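Local coordinates for type-iv like pilin ttha1222 (Thermus thermophilus, PDB 5G2F), which is of unknown function in detail but, as a type IV-like competence pilin, probably takes part in DNA uptake during natural transformation, at residues Asp59-Ala64 with Val75-Asp80; His32-Leu37 with Ile52-Ala57. All coordinates share one frame; numbering follows the deposited sequence.

Overall arrangement
Both contacts reach one antiparallel sheet of the pilin part that follows the protein's N-terminal region, a soluble domain in which helix 3-19 packs against the strands as in type IV pilins. Contact 2 closes first along the chain, fixing the loop 32-37, which follows the helix, to strand 47-54, outermost within this chain. Contact 1 then pairs the next strand, 60-66, with 73-77 in a hairpin. Their centres are about 9 Å apart, and they touch directly, for Val61 N approaches Thr53 O to 2.8 Å and Ile62 packs on Cys36. Loop, outer strand and hairpin thus form a continuous series, with the Cys36-Cys50 disulfide binding the loop to the sheet.

Contact 1. Residues Asp59-Ala64 with Val75-Asp80; sequences DYVIEA and VYKSSD
Four hydrogen bonds, three of them between backbone atoms, join Tyr60 and Ile62 to Ser78 and Tyr76 and set the register of this antiparallel hairpin. Ile62 and Tyr76 are a hydrogen-bonded pair, Ile62 N to Tyr76 O and Tyr76 N to Ile62 O both at 2.9 Å, each donor in the plane of the carbonyl it meets. Where the strand 73-77 ends, Ser78 replaces one backbone acceptor with its side chain: its N gives a nearly straight bond (172°) to Tyr60 O, while Tyr60 N donates to Ser78 OG at 2.9 Å. One water bridges Ser78 OG to Asp59 OD1, and another joins Tyr60 O to Ser79 N.

Apolar contacts divide between the two sheet faces. Beside the Tyr60-Ser78 bonds, Ser78 CB sits over the centre of the Tyr60 ring, 3.5 Å from its centroid, as a CH-pi contact. With its CG placed between backbone N and carbonyl carbon (chi1 55°), Tyr60 stands over that methylene, and its CE1 meets the edge of the Tyr76 ring at CE2 (3.9 Å). Ile62 CD1 reaches Tyr76 CD2. On the other face Val61 CG1 touches Val75 CG1 at 3.6 Å, and Lys77 runs alongside Val61.

The tyrosine face packs against helix 3-19, where Tyr60 and Tyr76 both touch Ala15 and Tyr60 OH bonds Glu19; strands 47-54 and 82-83 flank the hairpin.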
# COMPACT_ATOMS: atom_id res chain seq x y z
N ASP A 59 -2.70 -2.38 -17.01
CA ASP A 59 -4.05 -2.83 -16.67
C ASP A 59 -4.09 -3.35 -15.24
O ASP A 59 -3.25 -4.11 -14.82
CB ASP A 59 -4.55 -3.98 -17.61
CG ASP A 59 -4.56 -3.61 -19.08
OD1 ASP A 59 -4.82 -2.42 -19.44
OD2 ASP A 59 -4.33 -4.57 -19.86
N TYR A 60 -5.14 -2.97 -14.52
CA TYR A 60 -5.33 -3.43 -13.16
C TYR A 60 -6.77 -3.87 -12.94
O TYR A 60 -7.69 -3.50 -13.70
CB TYR A 60 -4.97 -2.32 -12.12
CG TYR A 60 -5.68 -1.03 -12.30
CD1 TYR A 60 -6.94 -0.81 -11.74
CD2 TYR A 60 -5.16 -0.03 -13.09
CE1 TYR A 60 -7.62 0.38 -11.95
CE2 TYR A 60 -5.82 1.17 -13.27
CZ TYR A 60 -7.03 1.38 -12.69
OH TYR A 60 -7.75 2.53 -12.95
N VAL A 61 -6.95 -4.61 -11.83
CA VAL A 61 -8.23 -5.03 -11.37
C VAL A 61 -8.31 -4.71 -9.89
O VAL A 61 -7.40 -5.08 -9.13
CB VAL A 61 -8.43 -6.55 -11.55
CG1 VAL A 61 -9.84 -6.95 -11.16
CG2 VAL A 61 -8.20 -6.94 -13.00
N ILE A 62 -9.37 -4.01 -9.51
CA ILE A 62 -9.63 -3.75 -8.10
C ILE A 62 -10.73 -4.68 -7.63
O ILE A 62 -11.79 -4.76 -8.26
CB ILE A 62 -10.13 -2.29 -7.89
CG1 ILE A 62 -9.10 -1.29 -8.43
CG2 ILE A 62 -10.43 -2.04 -6.43
CD1 ILE A 62 -9.66 0.09 -8.69
N GLU A 63 -10.50 -5.35 -6.51
CA GLU A 63 -11.50 -6.22 -5.89
C GLU A 63 -11.78 -5.73 -4.51
O GLU A 63 -10.84 -5.56 -3.72
CB GLU A 63 -10.97 -7.63 -5.76
CG GLU A 63 -10.79 -8.38 -7.05
CD GLU A 63 -10.05 -9.68 -6.80
OE1 GLU A 63 -10.72 -10.69 -6.45
OE2 GLU A 63 -8.79 -9.67 -6.89
N ALA A 64 -13.03 -5.44 -4.24
CA ALA A 64 -13.41 -4.99 -2.91
C ALA A 64 -14.52 -5.88 -2.35
O ALA A 64 -15.45 -6.22 -3.08
CB ALA A 64 -13.84 -3.55 -2.96
N VAL A 75 -15.98 -5.64 -8.45
CA VAL A 75 -14.76 -5.76 -9.22
C VAL A 75 -14.74 -4.70 -10.33
O VAL A 75 -15.69 -4.58 -11.10
CB VAL A 75 -14.68 -7.16 -9.84
CG1 VAL A 75 -13.42 -7.34 -10.66
CG2 VAL A 75 -14.77 -8.22 -8.78
N TYR A 76 -13.66 -3.90 -10.37
CA TYR A 76 -13.41 -2.93 -11.43
C TYR A 76 -12.25 -3.41 -12.26
O TYR A 76 -11.21 -3.76 -11.71
CB TYR A 76 -13.09 -1.54 -10.88
CG TYR A 76 -12.82 -0.53 -11.95
CD1 TYR A 76 -13.84 0.08 -12.65
CD2 TYR A 76 -11.54 -0.26 -12.34
CE1 TYR A 76 -13.58 0.95 -13.70
CE2 TYR A 76 -11.26 0.66 -13.32
CZ TYR A 76 -12.28 1.27 -14.00
OH TYR A 76 -11.97 2.12 -15.02
N LYS A 77 -12.40 -3.40 -13.58
CA LYS A 77 -11.32 -3.77 -14.52
C LYS A 77 -10.99 -2.55 -15.36
O LYS A 77 -11.85 -2.05 -16.13
CB LYS A 77 -11.78 -4.95 -15.43
CG LYS A 77 -11.96 -6.24 -14.63
CD LYS A 77 -12.55 -7.40 -15.44
CE LYS A 77 -12.84 -8.55 -14.49
NZ LYS A 77 -13.48 -9.72 -15.17
N SER A 78 -9.76 -2.07 -15.26
CA SER A 78 -9.37 -0.89 -16.02
C SER A 78 -9.36 -1.14 -17.53
O SER A 78 -9.60 -0.19 -18.30
CB SER A 78 -8.00 -0.35 -15.61
OG SER A 78 -6.95 -1.24 -15.99
N SER A 79 -9.14 -2.39 -17.94
CA SER A 79 -9.00 -2.66 -19.36
C SER A 79 -10.31 -2.41 -20.11
O SER A 79 -10.25 -1.94 -21.25
CB SER A 79 -8.53 -4.09 -19.67
OG SER A 79 -9.37 -5.08 -19.05
N ASP A 80 -11.42 -2.75 -19.50
CA ASP A 80 -12.74 -2.60 -20.14
C ASP A 80 -13.65 -1.59 -19.46
O ASP A 80 -14.79 -1.34 -19.92
CB ASP A 80 -13.41 -3.96 -20.39
CG ASP A 80 -13.82 -4.69 -19.13
OD1 ASP A 80 -13.75 -4.10 -18.04
OD2 ASP A 80 -14.29 -5.86 -19.28
O HOH W 1 -6.13 -0.42 -18.39
O HOH W 2 -7.91 -4.55 -16.39

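Contact 2. Residues His32-Leu37 with Ile52-Ala57; sequences HLTDCL and ITYLNA
Tyr54 places its CG anti to the carbonyl carbon (chi1 -56°), which carries the phenol across to the loop, where OH donates to Leu33 O at 2.7 Å. That carbonyl lies at the ring's edge, the donor tilted 23° from its plane. Ile52, with the same first torsion for CG1, sends CD1 to the same oxygen, 3.5 Å away, and CG1 to Cys36 SG at 3.8 Å.

The backbone adds a second bond, Ile52 N to Thr34 O at 2.8 Å; it is nearly straight (171°), yet the donor stands above the carbonyl plane. Thr34 CG2 comes to the edge of the Tyr54 ring at CE1. Asp35 OD2 accepts from Leu37 N in an Asx turn, while Asp35 OD1 forms a salt bridge with Arg12 of the second subunit.

A phenylalanine in place of Tyr54 has no hydroxyl, and Leu33 O would probably be left without this donor and the loop less firmly held.

Polar bonds and a covalent link thus fix an irregular loop to a strand that is outermost within this chain: Cys36 and Cys50 are joined through the backbone as well as by their disulfide, while Ile52 and Cys36 face Val14 of helix 3-19.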
# COMPACT_ATOMS: atom_id res chain seq x y z
N HIS A 32 3.35 -1.84 -7.44
CA HIS A 32 3.51 -2.42 -6.08
C HIS A 32 2.47 -1.90 -5.08
O HIS A 32 2.43 -2.31 -3.94
CB HIS A 32 4.93 -2.20 -5.61
CG HIS A 32 5.94 -2.73 -6.58
ND1 HIS A 32 6.18 -4.08 -6.73
CD2 HIS A 32 6.73 -2.11 -7.48
CE1 HIS A 32 7.09 -4.26 -7.67
NE2 HIS A 32 7.45 -3.08 -8.13
N LEU A 33 1.59 -1.00 -5.52
CA LEU A 33 0.53 -0.53 -4.60
C LEU A 33 -0.66 -1.51 -4.75
O LEU A 33 -1.52 -1.34 -5.63
CB LEU A 33 0.16 0.89 -4.97
CG LEU A 33 -0.87 1.62 -4.09
CD1 LEU A 33 -0.51 1.63 -2.62
CD2 LEU A 33 -1.06 3.04 -4.58
N THR A 34 -0.69 -2.54 -3.91
CA THR A 34 -1.61 -3.65 -4.13
C THR A 34 -2.79 -3.71 -3.18
O THR A 34 -3.61 -4.65 -3.24
CB THR A 34 -0.86 -4.98 -4.06
OG1 THR A 34 -0.06 -4.95 -2.88
CG2 THR A 34 0.02 -5.18 -5.29
N ASP A 35 -2.86 -2.80 -2.22
CA ASP A 35 -4.09 -2.76 -1.45
C ASP A 35 -4.66 -1.39 -1.46
O ASP A 35 -3.96 -0.39 -1.64
CB ASP A 35 -3.90 -3.23 -0.04
CG ASP A 35 -3.41 -2.12 0.86
OD1 ASP A 35 -2.19 -1.97 0.86
OD2 ASP A 35 -4.24 -1.35 1.44
N CYS A 36 -5.96 -1.35 -1.27
CA CYS A 36 -6.68 -0.10 -1.29
C CYS A 36 -7.51 0.07 -0.02
O CYS A 36 -8.53 0.74 -0.04
CB CYS A 36 -7.50 0.04 -2.57
SG CYS A 36 -8.28 -1.45 -3.23
N LEU A 37 -7.09 -0.54 1.09
CA LEU A 37 -7.75 -0.24 2.36
C LEU A 37 -7.34 1.14 2.88
O LEU A 37 -8.08 1.77 3.67
CB LEU A 37 -7.46 -1.30 3.42
CG LEU A 37 -8.15 -2.64 3.20
CD1 LEU A 37 -7.64 -3.65 4.22
CD2 LEU A 37 -9.68 -2.54 3.23
N ILE A 52 -5.59 -4.56 -5.24
CA ILE A 52 -5.35 -4.14 -6.61
C ILE A 52 -4.40 -5.15 -7.21
O ILE A 52 -3.35 -5.42 -6.63
CB ILE A 52 -4.73 -2.73 -6.69
CG1 ILE A 52 -5.62 -1.73 -5.96
CG2 ILE A 52 -4.50 -2.36 -8.16
CD1 ILE A 52 -4.90 -0.40 -5.61
N THR A 53 -4.79 -5.72 -8.34
CA THR A 53 -3.98 -6.65 -9.07
C THR A 53 -3.54 -6.01 -10.39
O THR A 53 -4.40 -5.58 -11.19
CB THR A 53 -4.78 -7.94 -9.35
OG1 THR A 53 -5.17 -8.54 -8.10
CG2 THR A 53 -3.96 -8.98 -10.16
N TYR A 54 -2.24 -6.03 -10.66
CA TYR A 54 -1.74 -5.53 -11.95
C TYR A 54 -1.49 -6.70 -12.91
O TYR A 54 -0.72 -7.60 -12.60
CB TYR A 54 -0.47 -4.68 -11.73
CG TYR A 54 -0.70 -3.54 -10.77
CD1 TYR A 54 -0.62 -3.72 -9.36
CD2 TYR A 54 -1.09 -2.31 -11.23
CE1 TYR A 54 -0.88 -2.67 -8.48
CE2 TYR A 54 -1.34 -1.25 -10.37
CZ TYR A 54 -1.23 -1.42 -9.00
OH TYR A 54 -1.51 -0.38 -8.14
N LEU A 55 -2.20 -6.69 -14.06
CA LEU A 55 -2.11 -7.74 -15.03
C LEU A 55 -0.95 -7.51 -15.97
O LEU A 55 -0.50 -8.44 -16.63
CB LEU A 55 -3.41 -7.82 -15.86
CG LEU A 55 -4.66 -8.09 -15.01
CD1 LEU A 55 -5.89 -7.95 -15.89
CD2 LEU A 55 -4.61 -9.42 -14.31
N ASN A 56 -0.50 -6.27 -16.03
CA ASN A 56 0.66 -5.86 -16.81
C ASN A 56 0.95 -4.42 -16.35
O ASN A 56 0.35 -3.97 -15.37
CB ASN A 56 0.38 -6.01 -18.30
CG ASN A 56 -0.89 -5.29 -18.73
OD1 ASN A 56 -0.97 -4.08 -18.71
ND2 ASN A 56 -1.91 -6.07 -19.16
N ALA A 57 1.80 -3.68 -17.03
CA ALA A 57 2.12 -2.30 -16.60
C ALA A 57 0.98 -1.32 -16.79
O ALA A 57 1.00 -0.24 -16.24
CB ALA A 57 3.35 -1.81 -17.36